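PDB 4E6F: uncharacterized protein from Bacteroides ovatus, which is of unknown function but belongs to the DUF4468 family, whose members carry a fold like that of the TATA-binding protein. Local coordinates for residues I81-S84 and L90-T93; F117-T122 and A149-K154; K29-P34 and M164-A169; K47-R52 and G71-V76; I131-K134 and A140-K143. All coordinates share one frame; numbering follows the deposited sequence.

Interaction 1 (I81-S84 and L90-T93); sequences IVFS and LDRT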
# COMPACT_ATOMS: atom_id res chain seq x y z
N ILE A 81 -9.04 2.23 -7.14
CA ILE A 81 -9.53 1.63 -5.90
C ILE A 81 -11.05 1.74 -5.97
O ILE A 81 -11.56 2.86 -6.04
CB ILE A 81 -8.94 2.26 -4.62
CG1 ILE A 81 -7.44 1.86 -4.45
CG2 ILE A 81 -9.75 1.80 -3.39
CD1 ILE A 81 -6.79 2.59 -3.29
N VAL A 82 -11.76 0.62 -5.98
CA VAL A 82 -13.22 0.66 -6.06
C VAL A 82 -13.82 0.69 -4.65
O VAL A 82 -13.51 -0.18 -3.84
CB VAL A 82 -13.77 -0.53 -6.90
CG1 VAL A 82 -15.32 -0.60 -6.88
CG2 VAL A 82 -13.24 -0.43 -8.33
N PHE A 83 -14.74 1.64 -4.39
CA PHE A 83 -15.42 1.72 -3.10
C PHE A 83 -16.68 0.86 -3.10
O PHE A 83 -16.96 0.12 -2.16
CB PHE A 83 -15.80 3.17 -2.78
CG PHE A 83 -14.61 4.09 -2.66
CD1 PHE A 83 -13.57 3.80 -1.77
CD2 PHE A 83 -14.51 5.22 -3.45
CE1 PHE A 83 -12.48 4.67 -1.66
CE2 PHE A 83 -13.41 6.09 -3.33
CZ PHE A 83 -12.41 5.81 -2.42
N SER A 84 -17.48 1.00 -4.17
CA SER A 84 -18.74 0.29 -4.31
C SER A 84 -19.24 0.38 -5.72
O SER A 84 -18.80 1.23 -6.51
CB SER A 84 -19.79 0.84 -3.34
OG SER A 84 -20.06 2.20 -3.64
N LEU A 90 -20.73 3.52 -10.17
CA LEU A 90 -19.45 2.89 -9.89
C LEU A 90 -18.69 3.95 -9.14
O LEU A 90 -18.45 5.02 -9.70
CB LEU A 90 -18.71 2.42 -11.15
CG LEU A 90 -17.26 1.92 -10.88
CD1 LEU A 90 -17.27 0.57 -10.19
CD2 LEU A 90 -16.49 1.84 -12.17
N ASP A 91 -18.44 3.74 -7.85
CA ASP A 91 -17.75 4.73 -7.05
C ASP A 91 -16.32 4.25 -6.86
O ASP A 91 -16.12 3.22 -6.22
CB ASP A 91 -18.46 4.91 -5.69
CG ASP A 91 -17.86 6.02 -4.83
OD1 ASP A 91 -17.26 6.95 -5.41
OD2 ASP A 91 -18.03 5.97 -3.59
N ARG A 92 -15.36 4.96 -7.44
CA ARG A 92 -13.95 4.58 -7.35
C ARG A 92 -13.06 5.80 -7.32
O ARG A 92 -13.48 6.89 -7.72
CB ARG A 92 -13.58 3.69 -8.56
CG ARG A 92 -13.62 4.43 -9.91
CD ARG A 92 -13.28 3.51 -11.06
NE ARG A 92 -13.20 4.24 -12.33
CZ ARG A 92 -12.83 3.70 -13.48
NH1 ARG A 92 -12.48 2.43 -13.55
NH2 ARG A 92 -12.78 4.45 -14.58
N THR A 93 -11.80 5.60 -6.90
CA THR A 93 -10.82 6.67 -6.94
C THR A 93 -9.58 6.19 -7.66
O THR A 93 -9.27 4.99 -7.63
CB THR A 93 -10.45 7.18 -5.52
OG1 THR A 93 -9.60 8.33 -5.66
CG2 THR A 93 -9.72 6.13 -4.67
O HOH W 1 -19.25 4.07 -1.97
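Phe83 and Asp91 face each other at a classic beta bulge, where the antiparallel hairpin of strands 72-85 and 90-104 slips by one residue. Phe83 N bonds to Asp91 O at 2.8 Å, and Ser84 N reaches the same carbonyl in a weak bond, so both residues of the bulge sit opposite one. The CD2 atom of Phe83 lies 3.6 Å from Asp91 OD2, with ring and carboxylate planes 52° apart, while Phe83 CZ meets Thr93 CG2 at 3.5 Å. With its CG anti to the carbonyl carbon (chi1 -62°), the ring reaches Thr93 of the partner strand and also packs edge-to-face with Trp151. A serine here would probably leave the Thr93 methyl and the Trp151 ring without their aromatic neighbour and open a gap beside the Asp91 carboxylate. That carboxylate is heavily engaged: Tyr119 and, in the modelled conformer, Arg120 hold OD1, and Lys150 pairs with OD2. On the face bearing Val82 and Arg92, Val82 CG1 touches Leu90 CD1 at 4.0 Å, the two side chains roughly perpendicular. Near the bulge, one water joins the hairpin strands, lying 2.6 Å from Ser84 OG and donating to Asp91 OD2 at 2.8 Å.

Interaction 2 (F117-T122 and A149-K154); sequences FTYRET and AKWRRK. With NO3 (nitrate ion), chain C.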
# COMPACT_ATOMS: atom_id res chain seq x y z
N PHE A 117 -4.76 10.63 -4.03
CA PHE A 117 -5.97 10.22 -4.71
C PHE A 117 -6.42 11.26 -5.71
O PHE A 117 -6.27 12.46 -5.45
CB PHE A 117 -7.09 10.02 -3.69
CG PHE A 117 -6.76 9.08 -2.55
CD1 PHE A 117 -6.75 7.70 -2.75
CD2 PHE A 117 -6.45 9.57 -1.29
CE1 PHE A 117 -6.42 6.82 -1.70
CE2 PHE A 117 -6.13 8.70 -0.23
CZ PHE A 117 -6.14 7.33 -0.44
N THR A 118 -6.96 10.78 -6.83
CA THR A 118 -7.57 11.63 -7.86
C THR A 118 -8.97 11.08 -8.04
O THR A 118 -9.15 9.97 -8.57
CB THR A 118 -6.74 11.68 -9.14
OG1 THR A 118 -5.41 12.04 -8.80
CG2 THR A 118 -7.31 12.68 -10.15
N TYR A 119 -9.95 11.84 -7.58
CA TYR A 119 -11.33 11.39 -7.54
C TYR A 119 -12.20 12.20 -8.48
O TYR A 119 -12.16 13.44 -8.45
CB TYR A 119 -11.82 11.57 -6.08
CG TYR A 119 -13.18 10.97 -5.77
CD1 TYR A 119 -13.41 9.60 -5.89
CD2 TYR A 119 -14.19 11.76 -5.24
CE1 TYR A 119 -14.64 9.05 -5.56
CE2 TYR A 119 -15.42 11.21 -4.89
CZ TYR A 119 -15.63 9.85 -5.02
OH TYR A 119 -16.84 9.31 -4.66
N ARG A 120 -13.00 11.49 -9.32
CA ARG A 120 -13.91 12.12 -10.29
C ARG A 120 -13.13 13.14 -11.14
O ARG A 120 -13.62 14.27 -11.37
CB ARG A 120 -15.13 12.76 -9.58
CG ARG A 120 -15.79 11.86 -8.52
CD ARG A 120 -17.15 11.37 -8.93
NE ARG A 120 -17.60 10.24 -8.12
CZ ARG A 120 -18.64 10.28 -7.29
NH1 ARG A 120 -19.35 11.39 -7.15
NH2 ARG A 120 -18.98 9.20 -6.60
N GLU A 121 -11.90 12.74 -11.58
CA GLU A 121 -10.97 13.45 -12.46
C GLU A 121 -10.32 14.70 -11.85
O GLU A 121 -9.13 14.91 -12.06
CB GLU A 121 -11.62 13.85 -13.80
CG GLU A 121 -11.98 12.69 -14.71
CD GLU A 121 -13.30 12.00 -14.44
OE1 GLU A 121 -14.29 12.69 -14.11
OE2 GLU A 121 -13.37 10.76 -14.62
N THR A 122 -11.09 15.54 -11.12
CA THR A 122 -10.51 16.81 -10.64
C THR A 122 -10.28 17.00 -9.13
O THR A 122 -9.63 17.99 -8.75
CB THR A 122 -11.40 17.98 -11.10
OG1 THR A 122 -12.73 17.80 -10.61
CG2 THR A 122 -11.42 18.15 -12.61
N ALA A 149 -14.67 6.88 5.87
CA ALA A 149 -14.49 5.45 6.08
C ALA A 149 -14.10 4.69 4.83
O ALA A 149 -13.21 3.85 4.90
CB ALA A 149 -15.74 4.85 6.70
N LYS A 150 -14.74 4.96 3.69
CA LYS A 150 -14.42 4.22 2.46
C LYS A 150 -12.97 4.43 2.06
O LYS A 150 -12.31 3.50 1.61
CB LYS A 150 -15.37 4.57 1.30
CG LYS A 150 -15.24 6.00 0.75
CD LYS A 150 -16.38 6.25 -0.25
CE LYS A 150 -16.14 7.57 -0.96
NZ LYS A 150 -17.30 7.94 -1.85
N TRP A 151 -12.46 5.66 2.25
CA TRP A 151 -11.07 5.99 1.94
C TRP A 151 -10.10 5.23 2.83
O TRP A 151 -9.14 4.64 2.34
CB TRP A 151 -10.85 7.50 2.11
CG TRP A 151 -11.72 8.31 1.20
CD1 TRP A 151 -12.97 8.80 1.47
CD2 TRP A 151 -11.45 8.64 -0.16
NE1 TRP A 151 -13.47 9.45 0.36
CE2 TRP A 151 -12.56 9.36 -0.66
CE3 TRP A 151 -10.34 8.45 -1.00
CZ2 TRP A 151 -12.60 9.86 -1.97
CZ3 TRP A 151 -10.38 8.93 -2.29
CH2 TRP A 151 -11.50 9.62 -2.77
N ARG A 152 -10.34 5.26 4.14
CA ARG A 152 -9.44 4.62 5.09
C ARG A 152 -9.51 3.08 4.97
O ARG A 152 -8.46 2.42 4.91
CB ARG A 152 -9.74 5.09 6.50
CG ARG A 152 -8.82 4.44 7.55
CD ARG A 152 -8.63 5.36 8.74
NE ARG A 152 -8.00 4.68 9.88
CZ ARG A 152 -7.13 5.25 10.71
NH1 ARG A 152 -6.66 6.47 10.45
NH2 ARG A 152 -6.67 4.59 11.76
N ARG A 153 -10.73 2.50 4.93
CA ARG A 153 -10.82 1.05 4.78
C ARG A 153 -10.13 0.55 3.51
O ARG A 153 -9.38 -0.43 3.57
CB ARG A 153 -12.29 0.59 4.69
CG ARG A 153 -13.05 0.64 5.99
CD ARG A 153 -14.32 -0.20 5.87
NE ARG A 153 -15.27 0.15 6.92
CZ ARG A 153 -16.28 1.01 6.80
NH1 ARG A 153 -16.54 1.59 5.63
NH2 ARG A 153 -17.07 1.26 7.84
N LYS A 154 -10.48 1.14 2.36
CA LYS A 154 -9.97 0.61 1.10
C LYS A 154 -8.47 0.84 0.95
O LYS A 154 -7.81 -0.00 0.33
CB LYS A 154 -10.78 1.14 -0.10
CG LYS A 154 -12.25 0.68 -0.08
CD LYS A 154 -12.42 -0.83 -0.11
CE LYS A 154 -13.85 -1.26 -0.33
NZ LYS A 154 -14.60 -1.45 0.94
N NO3 C . -16.35 1.28 1.99
O1 NO3 C . -17.23 1.94 2.50
O2 NO3 C . -15.57 0.61 2.63
O3 NO3 C . -16.23 1.31 0.66
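An aromatic cluster joins the end of strand 107-119 to the first turns of helix 149-169, with Trp151 driven edge-on between Phe117 and Tyr119. Both pairs are T-shaped: the six-membered ring of Trp151 turns its edge to the face of Phe117, planes at 70°, and to the face of Tyr119, planes at 73°. Neighbouring atoms of that edge divide the work, Trp151 CZ3 lying 3.6 Å from Phe117 CG and Trp151 CH2 lying 3.7 Å from Tyr119 CD1. Trp151 CG stands anti to the carbonyl carbon (chi1 -61°), which sends the indole from the helix toward the sheet. Lys150, extended beyond CG, lies across Tyr119 and gives a hydrogen bond from Lys150 NZ to Tyr119 OH at 3.2 Å; Asp91 is the stronger partner of both groups. Farther along the helix, Lys154 NZ binds nitrate O2 at 2.8 Å, and Arg153 NH1 adds a weak bond to the same oxygen; the ion probably came from the crystallisation liquor. Trp130 is also edge-to-face with Trp151. This is the packing of a long helix on a curved antiparallel sheet, consistent with a TBP-like fold.

Interaction 3 (K29-P34 and M164-A169); sequences KEFQIP and MDVAVA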
# COMPACT_ATOMS: atom_id res chain seq x y z
N LYS A 29 5.80 -3.00 6.20
CA LYS A 29 5.85 -4.35 6.71
C LYS A 29 7.25 -4.86 6.57
O LYS A 29 7.89 -4.68 5.51
CB LYS A 29 4.86 -5.29 5.99
CG LYS A 29 4.71 -6.70 6.63
CD LYS A 29 3.77 -6.69 7.81
CE LYS A 29 2.32 -6.73 7.38
NZ LYS A 29 1.41 -6.54 8.54
N GLU A 30 7.72 -5.50 7.63
CA GLU A 30 9.02 -6.14 7.62
C GLU A 30 8.83 -7.62 7.38
O GLU A 30 7.84 -8.22 7.87
CB GLU A 30 9.78 -5.94 8.94
CG GLU A 30 10.29 -4.53 9.19
CD GLU A 30 10.94 -4.30 10.54
OE1 GLU A 30 10.68 -5.10 11.48
OE2 GLU A 30 11.69 -3.31 10.67
N PHE A 31 9.77 -8.21 6.66
CA PHE A 31 9.73 -9.65 6.38
C PHE A 31 11.03 -10.25 6.83
O PHE A 31 12.11 -9.70 6.55
CB PHE A 31 9.52 -9.91 4.87
CG PHE A 31 8.22 -9.36 4.36
CD1 PHE A 31 8.10 -8.01 4.01
CD2 PHE A 31 7.08 -10.17 4.30
CE1 PHE A 31 6.86 -7.48 3.62
CE2 PHE A 31 5.85 -9.64 3.87
CZ PHE A 31 5.75 -8.31 3.57
N GLN A 32 10.93 -11.38 7.57
CA GLN A 32 12.10 -12.12 8.00
C GLN A 32 12.27 -13.32 7.11
O GLN A 32 11.41 -14.20 7.12
CB GLN A 32 11.94 -12.59 9.46
CG GLN A 32 11.82 -11.48 10.49
CD GLN A 32 13.18 -10.89 10.79
OE1 GLN A 32 14.15 -11.60 11.14
NE2 GLN A 32 13.29 -9.59 10.67
N ILE A 33 13.36 -13.34 6.33
CA ILE A 33 13.71 -14.43 5.41
C ILE A 33 15.15 -14.80 5.77
O ILE A 33 16.10 -14.50 5.03
CB ILE A 33 13.52 -14.00 3.91
CG1 ILE A 33 12.35 -13.00 3.72
CG2 ILE A 33 13.24 -15.23 3.12
CD1 ILE A 33 12.80 -11.55 3.50
N PRO A 34 15.35 -15.34 7.01
CA PRO A 34 16.71 -15.50 7.53
C PRO A 34 17.70 -16.31 6.74
O PRO A 34 18.91 -16.04 6.84
CB PRO A 34 16.49 -16.09 8.92
CG PRO A 34 15.12 -16.70 8.89
CD PRO A 34 14.36 -15.72 8.03
N MSE A 164 0.57 -9.01 1.68
CA MSE A 164 0.31 -10.43 1.45
C MSE A 164 0.99 -10.89 0.14
O MSE A 164 1.61 -11.96 0.10
CB MSE A 164 -1.21 -10.70 1.39
CG MSE A 164 -1.57 -12.16 1.02
SE MSE A 164 -0.88 -13.54 2.24
CE MSE A 164 -1.84 -13.00 3.86
N ASP A 165 0.92 -10.04 -0.92
CA ASP A 165 1.54 -10.35 -2.19
C ASP A 165 3.04 -10.58 -2.03
O ASP A 165 3.60 -11.50 -2.62
CB ASP A 165 1.29 -9.20 -3.18
CG ASP A 165 1.03 -9.70 -4.57
OD1 ASP A 165 0.09 -10.52 -4.75
OD2 ASP A 165 1.79 -9.32 -5.48
N VAL A 166 3.68 -9.73 -1.20
CA VAL A 166 5.11 -9.85 -0.93
C VAL A 166 5.38 -11.16 -0.18
O VAL A 166 6.34 -11.88 -0.50
CB VAL A 166 5.65 -8.64 -0.14
CG1 VAL A 166 7.07 -8.89 0.36
CG2 VAL A 166 5.56 -7.34 -0.97
N ALA A 167 4.57 -11.46 0.87
CA ALA A 167 4.76 -12.69 1.65
C ALA A 167 4.70 -13.91 0.72
O ALA A 167 5.52 -14.83 0.85
CB ALA A 167 3.69 -12.79 2.74
N VAL A 168 3.76 -13.89 -0.24
CA VAL A 168 3.59 -14.97 -1.23
C VAL A 168 4.84 -15.04 -2.14
O VAL A 168 5.32 -16.14 -2.46
CB VAL A 168 2.28 -14.80 -2.05
CG1 VAL A 168 2.19 -15.81 -3.20
CG2 VAL A 168 1.06 -14.92 -1.14
N ALA A 169 5.40 -13.87 -2.52
CA ALA A 169 6.62 -13.86 -3.33
C ALA A 169 7.79 -14.53 -2.56
O ALA A 169 8.68 -15.10 -3.19
CB ALA A 169 7.00 -12.44 -3.71
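One face of the Phe31 ring is covered by Val166, whose CG1 methyl makes a CH-pi contact 3.6 Å from the ring centroid and only 16° off the ring normal. The methyl is displaced toward the rim, on the side of CZ: Val166 CG1 approaches Phe31 CZ to 3.5 Å. Next along the helix, Ala167 meets the ring obliquely: its backbone N is 3.7 Å from Phe31 CE2, and its CB lies 4.0 Å from the same carbon. The far end of the phenyl therefore rests against the helix backbone as well as against side chains. Phe31 CB points at the helix, and chi1 of -62° sets the ring against Val166 CG1. Val166 presents CG1 because this branch stands anti to its own backbone N (chi1 170°), while CG2 packs on Trp48. Swapping Phe31 for an alanine would probably strip the Val166 methyl of its aromatic cover and open a gap between strand and helix. Between the side chains the contact is apolar; it buries 127 Å² in all, both sides summed. It packs the C-terminal end of helix 149-169 on strand 24-32 of the antiparallel sheet; Val110 of the adjoining strand 107-119 touches both Phe31 and Val166, and Met45 and Trp48 of helix 38-54 flank Val166.

Interaction 4 (K47-R52 and G71-V76); sequences KWMDER and GTIAGV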
# COMPACT_ATOMS: atom_id res chain seq x y z
N LYS A 47 11.94 -8.83 -9.21
CA LYS A 47 11.01 -9.59 -10.03
C LYS A 47 9.58 -9.37 -9.54
O LYS A 47 8.68 -9.14 -10.35
CB LYS A 47 11.36 -11.09 -10.03
CG LYS A 47 12.56 -11.44 -10.89
N TRP A 48 9.36 -9.40 -8.23
CA TRP A 48 8.02 -9.18 -7.70
C TRP A 48 7.50 -7.78 -8.08
O TRP A 48 6.38 -7.65 -8.59
CB TRP A 48 7.96 -9.35 -6.17
CG TRP A 48 6.66 -8.85 -5.60
CD1 TRP A 48 5.44 -9.45 -5.68
CD2 TRP A 48 6.43 -7.55 -5.03
NE1 TRP A 48 4.47 -8.62 -5.20
CE2 TRP A 48 5.05 -7.44 -4.78
CE3 TRP A 48 7.27 -6.47 -4.67
CZ2 TRP A 48 4.47 -6.30 -4.22
CZ3 TRP A 48 6.70 -5.33 -4.11
CH2 TRP A 48 5.31 -5.24 -3.92
N MSE A 49 8.30 -6.75 -7.79
CA MSE A 49 7.81 -5.41 -8.06
C MSE A 49 7.58 -5.18 -9.55
O MSE A 49 6.60 -4.54 -9.93
CB MSE A 49 8.72 -4.32 -7.49
CG MSE A 49 7.97 -3.00 -7.42
SE MSE A 49 9.10 -1.48 -7.02
CE MSE A 49 9.62 -2.00 -5.24
N ASP A 50 8.47 -5.73 -10.39
CA ASP A 50 8.31 -5.59 -11.84
C ASP A 50 6.97 -6.19 -12.29
O ASP A 50 6.20 -5.53 -12.98
CB ASP A 50 9.48 -6.27 -12.57
CG ASP A 50 9.49 -6.06 -14.06
OD1 ASP A 50 9.01 -5.01 -14.52
OD2 ASP A 50 10.02 -6.93 -14.77
N GLU A 51 6.68 -7.43 -11.87
CA GLU A 51 5.43 -8.08 -12.25
C GLU A 51 4.22 -7.41 -11.61
O GLU A 51 3.20 -7.22 -12.28
CB GLU A 51 5.47 -9.58 -11.88
CG GLU A 51 6.46 -10.38 -12.71
CD GLU A 51 6.25 -10.39 -14.22
OE1 GLU A 51 5.08 -10.48 -14.66
OE2 GLU A 51 7.26 -10.29 -14.95
N ARG A 52 4.33 -7.00 -10.34
CA ARG A 52 3.22 -6.35 -9.64
C ARG A 52 2.84 -5.02 -10.31
O ARG A 52 1.66 -4.70 -10.43
CB ARG A 52 3.57 -6.14 -8.15
CG ARG A 52 2.54 -5.34 -7.34
CD ARG A 52 1.17 -6.02 -7.29
NE ARG A 52 0.21 -5.23 -6.52
CZ ARG A 52 -0.40 -4.14 -6.97
NH1 ARG A 52 -0.20 -3.71 -8.22
NH2 ARG A 52 -1.22 -3.46 -6.18
N GLY A 71 20.78 -2.64 -1.94
CA GLY A 71 19.58 -3.46 -1.91
C GLY A 71 18.30 -2.64 -1.85
O GLY A 71 17.32 -3.10 -1.26
N THR A 72 18.29 -1.43 -2.47
CA THR A 72 17.10 -0.57 -2.47
C THR A 72 16.43 -0.56 -3.83
O THR A 72 17.11 -0.57 -4.87
CB THR A 72 17.40 0.88 -2.01
OG1 THR A 72 18.54 1.40 -2.68
CG2 THR A 72 17.56 0.99 -0.49
N ILE A 73 15.09 -0.59 -3.83
CA ILE A 73 14.29 -0.60 -5.05
C ILE A 73 13.13 0.33 -4.84
O ILE A 73 12.49 0.27 -3.78
CB ILE A 73 13.76 -2.03 -5.36
CG1 ILE A 73 14.86 -3.10 -5.24
CG2 ILE A 73 13.07 -2.08 -6.74
CD1 ILE A 73 14.24 -4.48 -4.92
N ALA A 74 12.80 1.15 -5.83
CA ALA A 74 11.59 1.95 -5.71
C ALA A 74 10.83 1.94 -7.02
O ALA A 74 11.43 2.01 -8.09
CB ALA A 74 11.88 3.37 -5.29
N GLY A 75 9.51 1.91 -6.90
CA GLY A 75 8.66 1.96 -8.08
C GLY A 75 7.50 2.88 -7.83
O GLY A 75 7.20 3.23 -6.67
N VAL A 76 6.86 3.31 -8.90
CA VAL A 76 5.66 4.12 -8.79
C VAL A 76 4.50 3.35 -9.40
O VAL A 76 4.71 2.56 -10.32
CB VAL A 76 5.80 5.53 -9.39
CG1 VAL A 76 6.90 6.30 -8.64
CG2 VAL A 76 6.08 5.48 -10.91
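Selenomethionine Met49 carries the packing of helix 38-54 on strand 72-85, a helix-on-sheet layer of the TBP-like fold. The short segments run almost in the same direction, 4° apart, with their axes 9.6 Å from each other. The tight part is where selenium meets backbone: Met49 SE lies 3.4 Å from Gly75 N and 3.6 Å from Gly75 CA. With no side chain at Gly75 the SE atom can come this close; a CB there would point at the helix and clash with it. The chain leaves the helix extended, CG anti to the backbone N (chi1 -163°), and bends only at the last torsion (chi3 -65°), which swings the methyl toward Ile73. The Met49 and Ile73 chains run alongside in opposing senses. Away from this core the segments part. Asp50 turns to Lys54, and Arg52 is drawn to Glu79 and Asn56, while the exposed Glu51 makes no contact with the strand. Trp48 leans the other way, toward helix 149-169, where its NE1 bonds to Asp165. Ile63, Ile99 and Val101 of strands 62-67 and 90-104 also touch the Met49 side chain. At the end of the side chain, Met49 CE rests 3.8 Å from Ile73 CG2.

Interaction 5 (I131-K134 and A140-K143); sequences ITDK and AKTK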
# COMPACT_ATOMS: atom_id res chain seq x y z
N ILE A 131 -6.79 10.32 5.29
CA ILE A 131 -7.01 9.02 5.97
C ILE A 131 -6.27 8.87 7.29
O ILE A 131 -6.35 7.81 7.90
CB ILE A 131 -6.67 7.83 5.02
CG1 ILE A 131 -5.18 7.82 4.58
CG2 ILE A 131 -7.61 7.83 3.82
CD1 ILE A 131 -4.76 6.50 3.92
N THR A 132 -5.53 9.88 7.71
CA THR A 132 -4.82 9.84 9.00
C THR A 132 -5.82 9.86 10.16
O THR A 132 -6.96 10.30 9.99
CB THR A 132 -3.88 11.03 9.12
OG1 THR A 132 -4.61 12.23 8.85
CG2 THR A 132 -2.67 10.90 8.19
N ASP A 133 -5.38 9.41 11.34
CA ASP A 133 -6.26 9.39 12.53
C ASP A 133 -6.92 10.75 12.78
O ASP A 133 -8.11 10.80 13.12
CB ASP A 133 -5.45 9.01 13.79
CG ASP A 133 -4.96 7.59 13.86
OD1 ASP A 133 -5.17 6.82 12.88
OD2 ASP A 133 -4.37 7.21 14.90
N LYS A 134 -6.14 11.84 12.62
CA LYS A 134 -6.60 13.21 12.87
C LYS A 134 -7.91 13.51 12.14
O LYS A 134 -8.79 14.17 12.70
CB LYS A 134 -5.49 14.20 12.43
CG LYS A 134 -5.78 15.67 12.76
CD LYS A 134 -4.69 16.56 12.17
CE LYS A 134 -5.06 18.02 12.21
NZ LYS A 134 -3.98 18.86 11.63
N ALA A 140 -12.34 9.60 20.18
CA ALA A 140 -12.02 8.43 21.02
C ALA A 140 -11.28 7.32 20.27
O ALA A 140 -10.82 6.37 20.90
CB ALA A 140 -13.29 7.86 21.63
N LYS A 141 -11.20 7.41 18.92
CA LYS A 141 -10.55 6.44 18.03
C LYS A 141 -11.25 5.05 18.10
O LYS A 141 -10.61 4.00 17.93
CB LYS A 141 -9.03 6.34 18.30
CG LYS A 141 -8.31 7.69 18.14
CD LYS A 141 -6.79 7.59 18.06
CE LYS A 141 -6.17 8.97 17.92
NZ LYS A 141 -4.78 8.92 17.36
N THR A 142 -12.60 5.06 18.25
CA THR A 142 -13.44 3.86 18.33
C THR A 142 -14.19 3.58 17.03
O THR A 142 -14.67 2.46 16.81
CB THR A 142 -14.42 3.96 19.49
OG1 THR A 142 -15.18 5.17 19.36
CG2 THR A 142 -13.71 3.90 20.86
N LYS A 143 -14.33 4.62 16.18
CA LYS A 143 -15.04 4.46 14.94
C LYS A 143 -14.36 5.26 13.87
O LYS A 143 -13.75 6.28 14.15
CB LYS A 143 -16.50 4.98 15.05
CG LYS A 143 -17.45 4.13 15.89
CD LYS A 143 -18.86 4.76 15.92
CE LYS A 143 -19.85 3.96 16.74
NZ LYS A 143 -21.12 4.72 16.99
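Asp133 OD2 accepts a bond from Lys141 NZ at 3.0 Å, a salt bridge that ties the start of the short helix 133-136 to the loop following it. The ammonium arrives on the anti side of OD2, 17° out of the carboxylate plane. From there it also overhangs the stem of the side chain, with Lys141 NZ 3.6 Å from Asp133 CB. The two side chains cross at about a right angle: Asp133 sends its short carboxylate toward the loop, and the lysine chain, extended beyond CG, spans the gap, the Lys141 CA and Asp133 CA atoms being 7.6 Å apart. Lys141 CG is anti to the carbonyl carbon (chi1 -58°), which starts the chain toward the helix; its backbone has positive phi (63°), the left-handed helical conformation. The other oxygen, OD1, is taken by Arg152, the stronger partner, so the carboxylate lies between two cations that would probably stabilise its negative charge. Lys141 is exposed, so this half of the pairing sits at the surface. Asn138 steadies the loop through the backbone N atoms of Thr142 and Lys143. Two residues before Asp133, Ile131 packs on Trp151 and Thr155 of helix 149-169 and on Phe27 of strand 24-32.

In the fold
Interactions 1 and 2 are in direct contact, their centres about 8 Å apart: Asp91 OD1 lies 2.5 Å from Tyr119 OH and Asp91 OD2 lies 2.7 Å from Lys150 NZ, coupling the hairpin to the helix. The nitrate lies about 4 Å from the Phe83 side chain; no active site is known. Interaction 5 is nested in the loop closed by interaction 2 and joins it through Arg152 NH1, 2.9 Å from Asp133 OD1. Helix 149-169 then runs to interaction 3, its centre about 27 Å from that of interaction 2. There Asp165 OD2 meets Trp48 NE1 at 2.8 Å, linking interaction 3 to interaction 4. Interactions 1 to 4 all involve the same antiparallel sheet, interaction 1 lying within it.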